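PDB 2R7K: 5-formaminoimidazole-4-carboxamide-1-(beta)-D-ribofuranosyl 5'-monophosphate synthetase from Methanocaldococcus jannaschii, which catalyses the ATP- and formate-dependent formylation of AICAR to FAICAR, a folate-free step of purine biosynthesis. Local coordinates for residues Val155-Ala160 with Ala194-Glu199; Leu223-Arg228 with Gly326-Leu331; Asp102-Ser107 with Arg117-Glu122; Asp17-Ala22 with Glu39-Val44. All blocks are in the same frame, centred on the assembly; numbering follows the deposited sequence.

Contact 1: residues Val155-Ala160 with Ala194-Glu199; sequences VKFPGA and ANAHIE. With ACP (phosphomethylphosphonic acid adenylate ester), chain E.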
# COMPACT_ATOMS: atom_id res chain seq x y z
N VAL A 155 28.48 -36.30 15.15
CA VAL A 155 27.85 -37.61 15.16
C VAL A 155 26.38 -37.54 15.52
O VAL A 155 26.01 -37.01 16.57
CB VAL A 155 28.58 -38.62 16.10
CG1 VAL A 155 28.02 -40.02 15.88
CG2 VAL A 155 30.08 -38.62 15.84
N LYS A 156 25.55 -38.08 14.64
CA LYS A 156 24.10 -37.99 14.79
C LYS A 156 23.46 -39.34 15.08
O LYS A 156 23.69 -40.33 14.39
CB LYS A 156 23.50 -37.38 13.52
CG LYS A 156 24.08 -36.02 13.18
CD LYS A 156 23.69 -35.57 11.78
CE LYS A 156 24.24 -34.18 11.49
NZ LYS A 156 24.07 -33.78 10.06
N PHE A 157 22.63 -39.37 16.13
CA PHE A 157 21.86 -40.55 16.47
C PHE A 157 20.37 -40.22 16.41
O PHE A 157 19.93 -39.25 17.04
CB PHE A 157 22.21 -41.03 17.88
CG PHE A 157 23.68 -41.00 18.19
CD1 PHE A 157 24.28 -39.83 18.65
CD2 PHE A 157 24.46 -42.13 18.05
CE1 PHE A 157 25.64 -39.80 18.95
CE2 PHE A 157 25.82 -42.11 18.35
CZ PHE A 157 26.40 -40.94 18.79
N PRO A 158 19.60 -41.01 15.65
CA PRO A 158 18.14 -40.92 15.76
C PRO A 158 17.65 -41.55 17.06
O PRO A 158 17.19 -42.70 17.07
CB PRO A 158 17.65 -41.73 14.54
CG PRO A 158 18.86 -41.97 13.68
CD PRO A 158 20.02 -41.98 14.63
N GLY A 159 17.76 -40.81 18.16
CA GLY A 159 17.36 -41.31 19.48
C GLY A 159 16.55 -40.31 20.27
O GLY A 159 15.45 -39.93 19.86
N ALA A 160 17.08 -39.86 21.40
CA ALA A 160 16.37 -38.93 22.28
C ALA A 160 16.58 -37.48 21.86
O ALA A 160 15.85 -36.59 22.30
CB ALA A 160 16.78 -39.15 23.73
N ALA A 194 25.11 -47.87 17.53
CA ALA A 194 25.42 -48.60 16.31
C ALA A 194 24.87 -47.85 15.10
O ALA A 194 25.48 -47.83 14.04
CB ALA A 194 24.85 -50.01 16.37
N ASN A 195 23.71 -47.23 15.29
CA ASN A 195 23.06 -46.43 14.26
C ASN A 195 23.82 -45.13 13.98
O ASN A 195 23.56 -44.45 12.98
CB ASN A 195 21.62 -46.11 14.69
CG ASN A 195 20.73 -45.68 13.53
OD1 ASN A 195 21.13 -45.74 12.37
ND2 ASN A 195 19.51 -45.25 13.85
N ALA A 196 24.76 -44.80 14.85
CA ALA A 196 25.54 -43.57 14.76
C ALA A 196 25.90 -43.19 13.33
O ALA A 196 26.51 -43.98 12.59
CB ALA A 196 26.80 -43.68 15.59
N HIS A 197 25.52 -41.98 12.93
CA HIS A 197 25.93 -41.44 11.64
C HIS A 197 27.03 -40.42 11.86
O HIS A 197 26.84 -39.42 12.56
CB HIS A 197 24.74 -40.80 10.91
CG HIS A 197 25.10 -40.23 9.57
ND1 HIS A 197 25.21 -38.87 9.34
CD2 HIS A 197 25.38 -40.83 8.39
CE1 HIS A 197 25.54 -38.66 8.08
NE2 HIS A 197 25.64 -39.84 7.48
N ILE A 198 28.19 -40.69 11.27
CA ILE A 198 29.36 -39.84 11.46
C ILE A 198 29.66 -39.10 10.18
O ILE A 198 29.81 -39.72 9.13
CB ILE A 198 30.61 -40.69 11.84
CG1 ILE A 198 30.28 -41.66 12.98
CG2 ILE A 198 31.80 -39.81 12.19
CD1 ILE A 198 31.37 -42.68 13.24
N GLU A 199 29.76 -37.77 10.26
CA GLU A 199 30.16 -37.01 9.09
C GLU A 199 31.11 -35.87 9.42
O GLU A 199 31.17 -35.39 10.55
CB GLU A 199 28.94 -36.47 8.32
CG GLU A 199 27.99 -35.60 9.13
CD GLU A 199 26.89 -34.97 8.27
OE1 GLU A 199 26.44 -35.62 7.30
OE2 GLU A 199 26.48 -33.83 8.57
PG ACP E . 15.87 -31.29 13.19
O1G ACP E . 15.55 -31.83 14.56
O2G ACP E . 15.06 -31.92 12.08
O3G ACP E . 15.91 -29.78 13.13
PB ACP E . 17.99 -31.56 11.13
O1B ACP E . 17.28 -30.32 10.63
O2B ACP E . 17.75 -32.85 10.37
C3B ACP E . 17.57 -31.81 12.87
PA ACP E . 20.73 -32.14 11.64
O1A ACP E . 21.47 -32.76 10.48
O2A ACP E . 20.22 -32.99 12.78
O3A ACP E . 19.56 -31.22 11.02
O5' ACP E . 21.69 -31.03 12.28
C5' ACP E . 21.36 -30.45 13.53
C4' ACP E . 22.27 -29.25 13.67
O4' ACP E . 23.63 -29.70 13.81
C3' ACP E . 22.26 -28.39 12.42
O3' ACP E . 21.22 -27.40 12.44
C2' ACP E . 23.64 -27.78 12.42
O2' ACP E . 23.63 -26.60 13.23
C1' ACP E . 24.51 -28.85 13.08
N9 ACP E . 25.16 -29.66 12.03
C8 ACP E . 24.55 -30.65 11.35
N7 ACP E . 25.39 -31.21 10.45
C5 ACP E . 26.57 -30.57 10.55
C6 ACP E . 27.89 -30.67 9.90
N6 ACP E . 28.12 -31.58 8.92
N1 ACP E . 28.86 -29.81 10.30
C2 ACP E . 28.64 -28.90 11.27
N3 ACP E . 27.47 -28.75 11.91
C4 ACP E . 26.41 -29.54 11.59

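Contact 2: residues Leu223-Arg228 with Gly326-Leu331; sequences LGMDKR and GPYSFL. With AMZ (aminoimidazole 4-carboxamide ribonucleotide), chain F.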
# COMPACT_ATOMS: atom_id res chain seq x y z
N LEU A 223 13.24 -17.50 -2.27
CA LEU A 223 12.27 -16.79 -1.44
C LEU A 223 12.87 -16.15 -0.19
O LEU A 223 12.46 -15.06 0.22
CB LEU A 223 11.10 -17.71 -1.07
CG LEU A 223 9.89 -17.69 -2.02
CD1 LEU A 223 9.23 -16.33 -1.97
CD2 LEU A 223 10.29 -18.02 -3.46
N GLY A 224 13.83 -16.82 0.43
CA GLY A 224 14.49 -16.26 1.60
C GLY A 224 15.51 -17.19 2.23
O GLY A 224 15.74 -18.30 1.75
N MET A 225 16.12 -16.73 3.33
CA MET A 225 17.14 -17.51 4.04
C MET A 225 17.07 -17.22 5.52
O MET A 225 16.79 -16.08 5.91
CB MET A 225 18.54 -17.12 3.56
CG MET A 225 18.79 -17.32 2.09
SD MET A 225 20.43 -16.73 1.70
CE MET A 225 20.46 -17.10 -0.07
N ASP A 226 17.36 -18.23 6.33
CA ASP A 226 17.54 -18.06 7.78
C ASP A 226 18.75 -18.85 8.28
O ASP A 226 19.25 -19.74 7.60
CB ASP A 226 16.29 -18.53 8.54
CG ASP A 226 16.13 -20.06 8.56
OD1 ASP A 226 15.75 -20.62 7.51
OD2 ASP A 226 16.36 -20.71 9.62
N LYS A 227 19.20 -18.52 9.49
CA LYS A 227 20.12 -19.38 10.21
C LYS A 227 19.40 -19.94 11.43
O LYS A 227 18.55 -19.27 12.02
CB LYS A 227 21.40 -18.65 10.60
CG LYS A 227 21.29 -17.70 11.79
CD LYS A 227 22.65 -17.08 12.13
CE LYS A 227 22.74 -16.74 13.61
NZ LYS A 227 24.09 -16.27 14.02
N ARG A 228 19.72 -21.17 11.80
CA ARG A 228 19.05 -21.84 12.89
C ARG A 228 19.50 -21.26 14.21
O ARG A 228 20.63 -20.76 14.32
CB ARG A 228 19.36 -23.34 12.87
CG ARG A 228 18.93 -24.05 11.61
CD ARG A 228 17.42 -24.08 11.51
NE ARG A 228 16.96 -25.15 10.64
CZ ARG A 228 16.19 -24.98 9.56
NH1 ARG A 228 15.77 -23.77 9.22
NH2 ARG A 228 15.83 -26.03 8.84
N GLY A 326 10.64 -10.90 3.06
CA GLY A 326 12.07 -10.78 3.33
C GLY A 326 12.74 -10.00 2.21
O GLY A 326 12.09 -9.61 1.27
N PRO A 327 14.05 -9.74 2.35
CA PRO A 327 14.85 -9.04 1.33
C PRO A 327 14.80 -9.65 -0.07
O PRO A 327 14.81 -8.92 -1.06
CB PRO A 327 16.29 -9.09 1.90
CG PRO A 327 16.10 -9.21 3.38
CD PRO A 327 14.84 -10.03 3.57
N TYR A 328 14.76 -10.98 -0.16
CA TYR A 328 14.67 -11.66 -1.46
C TYR A 328 13.24 -11.72 -2.01
O TYR A 328 13.02 -11.45 -3.20
CB TYR A 328 15.27 -13.07 -1.36
CG TYR A 328 16.75 -13.04 -1.04
CD1 TYR A 328 17.66 -12.54 -1.96
CD2 TYR A 328 17.23 -13.50 0.18
CE1 TYR A 328 19.02 -12.49 -1.67
CE2 TYR A 328 18.60 -13.46 0.48
CZ TYR A 328 19.48 -12.96 -0.45
OH TYR A 328 20.83 -12.91 -0.17
N SER A 329 12.27 -12.06 -1.16
CA SER A 329 10.88 -12.20 -1.61
C SER A 329 10.30 -10.84 -2.06
O SER A 329 9.42 -10.80 -2.92
CB SER A 329 10.01 -12.89 -0.54
OG SER A 329 9.63 -12.00 0.50
N PHE A 330 10.83 -9.76 -1.50
CA PHE A 330 10.46 -8.38 -1.88
C PHE A 330 10.79 -8.04 -3.32
O PHE A 330 10.09 -7.24 -3.94
CB PHE A 330 11.20 -7.40 -0.97
CG PHE A 330 10.88 -5.94 -1.23
CD1 PHE A 330 9.74 -5.37 -0.71
CD2 PHE A 330 11.76 -5.15 -1.96
CE1 PHE A 330 9.45 -4.03 -0.93
CE2 PHE A 330 11.47 -3.80 -2.18
CZ PHE A 330 10.32 -3.25 -1.67
N LEU A 331 11.87 -8.60 -3.86
CA LEU A 331 12.38 -8.13 -5.15
C LEU A 331 11.42 -8.38 -6.32
O LEU A 331 11.39 -7.60 -7.26
CB LEU A 331 13.76 -8.72 -5.47
CG LEU A 331 14.87 -8.39 -4.48
CD1 LEU A 331 16.08 -9.26 -4.75
CD2 LEU A 331 15.24 -6.91 -4.55
O5 AMZ F . 13.31 -24.26 11.90
C6 AMZ F . 12.30 -24.37 12.60
N2 AMZ F . 11.70 -23.37 13.25
C3A AMZ F . 11.63 -25.72 12.78
C7A AMZ F . 12.05 -26.89 12.19
N3 AMZ F . 13.10 -27.03 11.39
N1 AMZ F . 10.56 -25.97 13.51
C5 AMZ F . 10.30 -27.28 13.39
N AMZ F . 11.21 -27.84 12.58
C1 AMZ F . 11.27 -29.26 12.19
C2 AMZ F . 11.99 -30.08 13.27
C3 AMZ F . 10.85 -30.74 14.03
O2 AMZ F . 11.27 -32.03 14.45
O1 AMZ F . 12.77 -31.09 12.62
O AMZ F . 9.90 -29.73 12.11
C AMZ F . 9.76 -30.88 12.96
C4 AMZ F . 8.37 -30.80 13.60
O3 AMZ F . 8.23 -29.55 14.28
P AMZ F . 7.48 -29.49 15.69
OP1 AMZ F . 6.04 -29.86 15.66
O4 AMZ F . 8.31 -30.45 16.69
OP2 AMZ F . 7.69 -27.98 16.24
O HOH W 1 13.34 -13.10 1.66

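Contact 3: residues Asp102-Ser107 with Arg117-Glu122; sequences DNVENS and RILRWE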
# COMPACT_ATOMS: atom_id res chain seq x y z
N ASP A 102 3.56 -42.88 6.60
CA ASP A 102 2.96 -43.99 5.88
C ASP A 102 1.48 -43.75 5.64
O ASP A 102 0.97 -44.01 4.55
CB ASP A 102 3.21 -45.32 6.59
CG ASP A 102 4.33 -46.12 5.96
OD1 ASP A 102 5.50 -45.70 6.05
OD2 ASP A 102 4.03 -47.17 5.35
N ASN A 103 0.79 -43.25 6.66
CA ASN A 103 -0.60 -42.83 6.50
C ASN A 103 -0.73 -41.75 5.43
O ASN A 103 -1.72 -41.70 4.70
CB ASN A 103 -1.16 -42.33 7.83
CG ASN A 103 -1.21 -43.42 8.88
OD1 ASN A 103 -1.13 -44.61 8.57
ND2 ASN A 103 -1.34 -43.02 10.14
N VAL A 104 0.28 -40.88 5.32
CA VAL A 104 0.28 -39.82 4.33
C VAL A 104 0.39 -40.38 2.92
O VAL A 104 -0.27 -39.90 1.99
CB VAL A 104 1.44 -38.81 4.56
CG1 VAL A 104 1.65 -37.93 3.34
CG2 VAL A 104 1.18 -37.96 5.79
N GLU A 105 1.21 -41.42 2.75
CA GLU A 105 1.53 -41.92 1.41
C GLU A 105 0.41 -42.77 0.80
O GLU A 105 0.36 -42.91 -0.43
CB GLU A 105 2.83 -42.73 1.43
CG GLU A 105 4.07 -41.92 1.79
CD GLU A 105 4.56 -41.04 0.65
OE1 GLU A 105 4.28 -41.37 -0.52
OE2 GLU A 105 5.24 -40.03 0.93
N ASN A 106 -0.46 -43.33 1.63
CA ASN A 106 -1.50 -44.25 1.14
C ASN A 106 -2.79 -44.36 1.97
O ASN A 106 -3.66 -45.17 1.65
CB ASN A 106 -0.92 -45.64 0.85
CG ASN A 106 0.15 -46.05 1.85
OD1 ASN A 106 -0.11 -46.21 3.04
ND2 ASN A 106 1.38 -46.25 1.35
N SER A 107 -2.93 -43.54 3.00
CA SER A 107 -4.14 -43.57 3.82
C SER A 107 -4.78 -42.18 3.97
O SER A 107 -5.84 -42.04 4.58
CB SER A 107 -3.82 -44.17 5.20
OG SER A 107 -4.83 -43.90 6.15
N ARG A 117 4.89 -38.35 -3.23
CA ARG A 117 5.88 -39.42 -3.22
C ARG A 117 7.20 -38.97 -2.61
O ARG A 117 7.85 -39.72 -1.89
CB ARG A 117 6.13 -39.93 -4.65
CG ARG A 117 4.89 -40.39 -5.42
CD ARG A 117 4.40 -41.77 -4.98
NE ARG A 117 3.32 -41.69 -4.01
CZ ARG A 117 2.76 -42.73 -3.40
NH1 ARG A 117 3.19 -43.96 -3.65
NH2 ARG A 117 1.78 -42.54 -2.53
N ILE A 118 7.59 -37.73 -2.90
CA ILE A 118 8.92 -37.25 -2.57
C ILE A 118 9.09 -36.92 -1.09
O ILE A 118 10.19 -36.64 -0.63
CB ILE A 118 9.32 -36.04 -3.44
CG1 ILE A 118 10.84 -35.98 -3.61
CG2 ILE A 118 8.76 -34.74 -2.87
CD1 ILE A 118 11.30 -34.98 -4.63
N LEU A 119 8.00 -36.99 -0.33
CA LEU A 119 8.04 -36.71 1.09
C LEU A 119 8.86 -37.75 1.87
O LEU A 119 9.27 -37.50 3.00
CB LEU A 119 6.62 -36.64 1.67
CG LEU A 119 5.76 -35.45 1.25
CD1 LEU A 119 4.45 -35.45 2.02
CD2 LEU A 119 6.50 -34.14 1.45
N ARG A 120 9.08 -38.91 1.27
CA ARG A 120 9.85 -39.92 1.98
C ARG A 120 11.31 -39.92 1.54
O ARG A 120 12.15 -40.56 2.17
CB ARG A 120 9.19 -41.30 1.92
CG ARG A 120 9.48 -42.15 0.71
CD ARG A 120 8.61 -43.39 0.82
NE ARG A 120 8.32 -43.68 2.23
CZ ARG A 120 7.25 -44.33 2.67
NH1 ARG A 120 7.09 -44.54 3.98
NH2 ARG A 120 6.34 -44.78 1.82
N TRP A 121 11.61 -39.18 0.48
CA TRP A 121 12.99 -38.94 0.10
C TRP A 121 13.65 -37.92 1.02
O TRP A 121 14.86 -37.73 0.99
CB TRP A 121 13.08 -38.48 -1.35
CG TRP A 121 12.97 -39.60 -2.33
CD1 TRP A 121 11.88 -40.39 -2.56
CD2 TRP A 121 14.00 -40.07 -3.21
NE1 TRP A 121 12.16 -41.31 -3.54
CE2 TRP A 121 13.46 -41.14 -3.95
CE3 TRP A 121 15.32 -39.68 -3.44
CZ2 TRP A 121 14.20 -41.83 -4.91
CZ3 TRP A 121 16.06 -40.37 -4.40
CH2 TRP A 121 15.49 -41.42 -5.12
N GLU A 122 12.84 -37.26 1.85
CA GLU A 122 13.38 -36.31 2.82
C GLU A 122 13.49 -36.95 4.19
O GLU A 122 14.20 -36.46 5.07
CB GLU A 122 12.50 -35.05 2.90
CG GLU A 122 11.17 -35.26 3.62
CD GLU A 122 10.47 -33.96 3.99
OE1 GLU A 122 9.35 -34.03 4.55
OE2 GLU A 122 11.03 -32.87 3.73

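Contact 4: residues Asp17-Ala22 with Glu39-Val44; sequences DEITIA and EGFSTV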
# COMPACT_ATOMS: atom_id res chain seq x y z
N ASP A 17 -15.56 -23.52 -6.88
CA ASP A 17 -15.80 -22.10 -6.60
C ASP A 17 -15.52 -21.83 -5.12
O ASP A 17 -15.44 -20.67 -4.71
CB ASP A 17 -17.25 -21.69 -6.90
CG ASP A 17 -17.61 -21.84 -8.37
OD1 ASP A 17 -16.84 -21.39 -9.24
OD2 ASP A 17 -18.70 -22.40 -8.65
N GLU A 18 -15.40 -22.90 -4.34
CA GLU A 18 -15.28 -22.80 -2.88
C GLU A 18 -14.04 -23.52 -2.32
O GLU A 18 -14.06 -24.03 -1.20
CB GLU A 18 -16.54 -23.32 -2.21
CG GLU A 18 -17.80 -22.61 -2.66
CD GLU A 18 -19.03 -23.09 -1.93
OE1 GLU A 18 -18.91 -24.02 -1.09
OE2 GLU A 18 -20.13 -22.55 -2.20
N ILE A 19 -12.98 -23.55 -3.11
CA ILE A 19 -11.77 -24.26 -2.72
C ILE A 19 -11.02 -23.54 -1.60
O ILE A 19 -10.71 -22.35 -1.71
CB ILE A 19 -10.87 -24.51 -3.93
CG1 ILE A 19 -11.40 -25.72 -4.70
CG2 ILE A 19 -9.41 -24.73 -3.51
CD1 ILE A 19 -10.90 -25.80 -6.09
N THR A 20 -10.78 -24.26 -0.51
CA THR A 20 -10.08 -23.72 0.64
C THR A 20 -8.66 -24.29 0.75
O THR A 20 -8.31 -25.26 0.09
CB THR A 20 -10.83 -23.98 1.95
OG1 THR A 20 -10.96 -25.39 2.15
CG2 THR A 20 -12.21 -23.33 1.94
N ILE A 21 -7.86 -23.67 1.61
CA ILE A 21 -6.53 -24.18 1.90
C ILE A 21 -6.52 -24.61 3.35
O ILE A 21 -6.95 -23.88 4.24
CB ILE A 21 -5.46 -23.12 1.60
CG1 ILE A 21 -5.34 -22.92 0.08
CG2 ILE A 21 -4.11 -23.52 2.20
CD1 ILE A 21 -4.38 -21.83 -0.35
N ALA A 22 -6.07 -25.84 3.60
CA ALA A 22 -6.04 -26.36 4.96
C ALA A 22 -4.65 -26.84 5.37
O ALA A 22 -3.83 -27.22 4.53
CB ALA A 22 -7.06 -27.48 5.13
N GLU A 39 -4.32 -14.23 -0.40
CA GLU A 39 -4.59 -14.58 -1.80
C GLU A 39 -6.08 -14.79 -2.08
O GLU A 39 -6.46 -15.13 -3.19
CB GLU A 39 -3.79 -15.82 -2.21
CG GLU A 39 -2.30 -15.55 -2.41
CD GLU A 39 -2.02 -14.57 -3.53
OE1 GLU A 39 -2.45 -14.83 -4.68
OE2 GLU A 39 -1.35 -13.55 -3.27
N GLY A 40 -6.91 -14.58 -1.07
CA GLY A 40 -8.37 -14.62 -1.25
C GLY A 40 -9.03 -15.92 -0.86
O GLY A 40 -10.24 -16.07 -1.00
N PHE A 41 -8.25 -16.86 -0.34
CA PHE A 41 -8.79 -18.15 0.09
C PHE A 41 -9.42 -18.08 1.46
O PHE A 41 -9.02 -17.28 2.30
CB PHE A 41 -7.69 -19.22 0.12
CG PHE A 41 -7.18 -19.61 -1.22
CD1 PHE A 41 -7.78 -20.62 -1.94
CD2 PHE A 41 -6.07 -18.97 -1.76
CE1 PHE A 41 -7.30 -20.98 -3.18
CE2 PHE A 41 -5.59 -19.33 -2.99
CZ PHE A 41 -6.20 -20.34 -3.71
N SER A 42 -10.42 -18.93 1.69
CA SER A 42 -10.85 -19.22 3.04
C SER A 42 -9.97 -20.37 3.55
O SER A 42 -9.56 -21.25 2.79
CB SER A 42 -12.33 -19.60 3.07
OG SER A 42 -12.85 -19.44 4.38
N THR A 43 -9.65 -20.36 4.85
CA THR A 43 -8.63 -21.25 5.40
C THR A 43 -9.17 -22.20 6.46
O THR A 43 -10.02 -21.82 7.26
CB THR A 43 -7.48 -20.45 6.04
OG1 THR A 43 -8.02 -19.53 7.00
CG2 THR A 43 -6.71 -19.69 4.98
N VAL A 44 -8.64 -23.42 6.47
CA VAL A 44 -9.01 -24.42 7.48
C VAL A 44 -7.78 -24.82 8.31
O VAL A 44 -6.75 -25.20 7.76
CB VAL A 44 -9.65 -25.67 6.83
CG1 VAL A 44 -9.90 -26.75 7.87
CG2 VAL A 44 -10.95 -25.30 6.12
O HOH W 2 -11.85 -20.19 -0.28

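Contact 1: residues Val155-Ala160 with Ala194-Glu199
Lys156 NZ stands above the carboxylate plane of Glu199, 64° out of it, and forms a salt bridge with OE2 at 2.8 Å. The same oxygen accepts a hydrogen bond from the exocyclic amine of the ATP analogue ACP, N6 lying 2.8 Å from Glu199 OE2. Lys156 CD comes to the edge of the His197 ring, while Ala196 CB approaches the Phe157 ring obliquely, 3.3 Å from CE2, and Phe167 meets that ring at about 45°. Beyond CG the lysine chain runs extended, which carries NZ to two ligand atoms as well: ACP O1A on the alpha-phosphate, 2.8 Å from Lys156 NZ, and ACP N7, 2.9 Å from it. One ammonium thus grips phosphate, purine and carboxylate together. With a glutamine in place of Glu199, Lys156 would probably lose the negative charge that balances it beside the adenine. Behind the site, the strands run antiparallel. Lys156 and His197 make a hydrogen-bonded pair, with Lys156 N 2.8 Å from His197 O and His197 N 2.9 Å from Lys156 O, both nearly straight. Val155 and Ile198 lie side by side on the other face, near Phe175 of helix 172-184. Here Glu199 on the neighbouring strand takes N6, beside the lysine at the alpha-phosphate and N7 that is characteristic of the ATP-grasp nucleotide cleft.

Contact 2: residues Leu223-Arg228 with Gly326-Leu331
A classic beta bulge, in which Leu223 and Gly224 both face His210, lies where strand 219-230 of the large ATP-grasp sheet meets Tyr328 and Ser329, at the start of a short, weakly bonded helix. The backbones are joined through a water: it donates to Leu223 O at 2.6 Å and accepts from Ser329 N at 3.2 Å. Beside this bridge Leu223 CD1 packs on Ser329 CB, 3.8 Å away. The Met225 side chain, extended beyond CG, makes a Met-aromatic contact with Tyr328: its SD is 5.0 Å from the ring centroid and 57° off the normal, an oblique approach in which CE2 is the nearest ring atom. The phenol is anchored at its far end, where Tyr328 OH accepts from Ile263 N of strand 253-263, and Met323 of the second subunit packs against it. Ser329 OG ties the turn together, accepting from Gly326 N at 3.0 Å and bonding also to Leu337 O. Further along the strand, away from the helix, Asp226 and Arg228 lie at the substrate pocket. Asp226 OD2 uses its syn lone pair to take Arg228 NH1 at 3.1 Å, in the guanidinium plane, and Asp316 bridges NH2; this grip holds the guanidinium with one face toward the carboxamide of AMZ, whose O5 lies 3.7 Å from Arg228 NH1.

Contact 3: residues Asp102-Ser107 with Arg117-Glu122
Glu105 leaves its helix toward Arg117, Leu119 and Arg120. Its CB is near both arginines, Glu105 CB lying 4.1 Å from Arg117 NH2 and equally far from Arg120 NH2. CG then rests over one face of the Arg120 guanidinium, 3.7 Å from Arg120 NH2. A bend at chi2 (-76°) swings the carboxylate away from that group and over Arg117 instead. There OE1 sits above the guanidinium face, 3.4 Å from Arg117 NH2, a salt bridge of charges alone, since none of the N-H bonds points at it. OE2 ends against Leu119 CB at 3.7 Å. Arg117 uses its edge for the backbone, NH2 making a weak, bent bond to Glu105 O. Arg120 NH1 makes a salt bridge to Asp102 OD1, 2.9 Å away; the oxygen lies in the guanidinium plane, but the nitrogen comes from above the carboxylate plane. On the inner side the Val104 and Leu119 side chains cross at about a right angle, with CG1 of Val104 4.0 Å from CD1 of Leu119. The contact pins the 3-10 turn at 117-119 and Arg120, on the way to helix 125-134, onto helix 101-106; Val104 and Leu119 face helix 93-99, where Phe95, Ile96 and Cys99 complete the apolar layer, while Met1 packs on Arg117.

Contact 4: residues Asp17-Ala22 with Glu39-Val44
Ile21 supplies both of the direct backbone hydrogen bonds to segment 39-44: its N donates to Ser42 O at 3.2 Å, almost in line with the carbonyl, and its O accepts from Val44 N at 2.8 Å. This is the alternation of parallel strands. One step earlier along the two chains, water 2 takes over, donating to Ile19 O at 2.8 Å and accepting from Ser42 N at 2.7 Å, so these two groups are satisfied without touching. The hydroxyls look outward for their partners. Thr20 OG1 bonds to Ser87 OG and Leu85 O, Thr43 OG1 to Val60 O and Asp62 N, and Ser42 OG to Asp62 OD2 and to Ser42 OG of the fourth subunit. Apolar groups fill the rest. Phe41 CG is anti to its carbonyl carbon (chi1 -69°), which lays the ring beneath Ile21: Ile21 CD1 stands over the centre of one ring face, 3.6 Å from the centroid, a CH-pi contact, while Ile19 O lies at the ring edge, 3.4 Å from Phe41 CD1. Replacing Phe41 by alanine is likely to open a gap between the Ile21 methyl and Ile347 of helix 339-353. On the other face of the sheet Ala22 CB meets Val44 CB at 3.6 Å. Gly40, with positive phi, closes helix 29-38 in a Schellman motif before the beta-alpha-beta crossover's second strand. The chemistry suits a Rossmann-like sheet: main-chain polarity is paired between strands or through water, hydroxyls reach neighbouring strands, loops and, through Ser42, the fourth subunit, and apolar side chains pack on the two faces.

In the fold
Contacts 2 and 4 are buried, contacts 1 and 3 partly so. Salt bridges cross 1 and 3: that of contact 1 joins buried residues at the nucleotide, while the Asp102-Arg120 pair of contact 3 lies nearer the surface. Contacts 2 and 4 both have a bridging water; contact 2 adds a Met-aromatic contact, contact 4 two direct main-chain bonds and a CH-pi contact. Contacts 1 and 4 pair strands, antiparallel in the four-stranded sheet of the ATP-grasp region and parallel in the N-terminal Rossmann-like sheet, their centres about 41 Å apart. Contact 2 sets a strand of the larger antiparallel sheet against a short helix and approaches AICAR through Arg228; contacts 3 and 4 are structural packing.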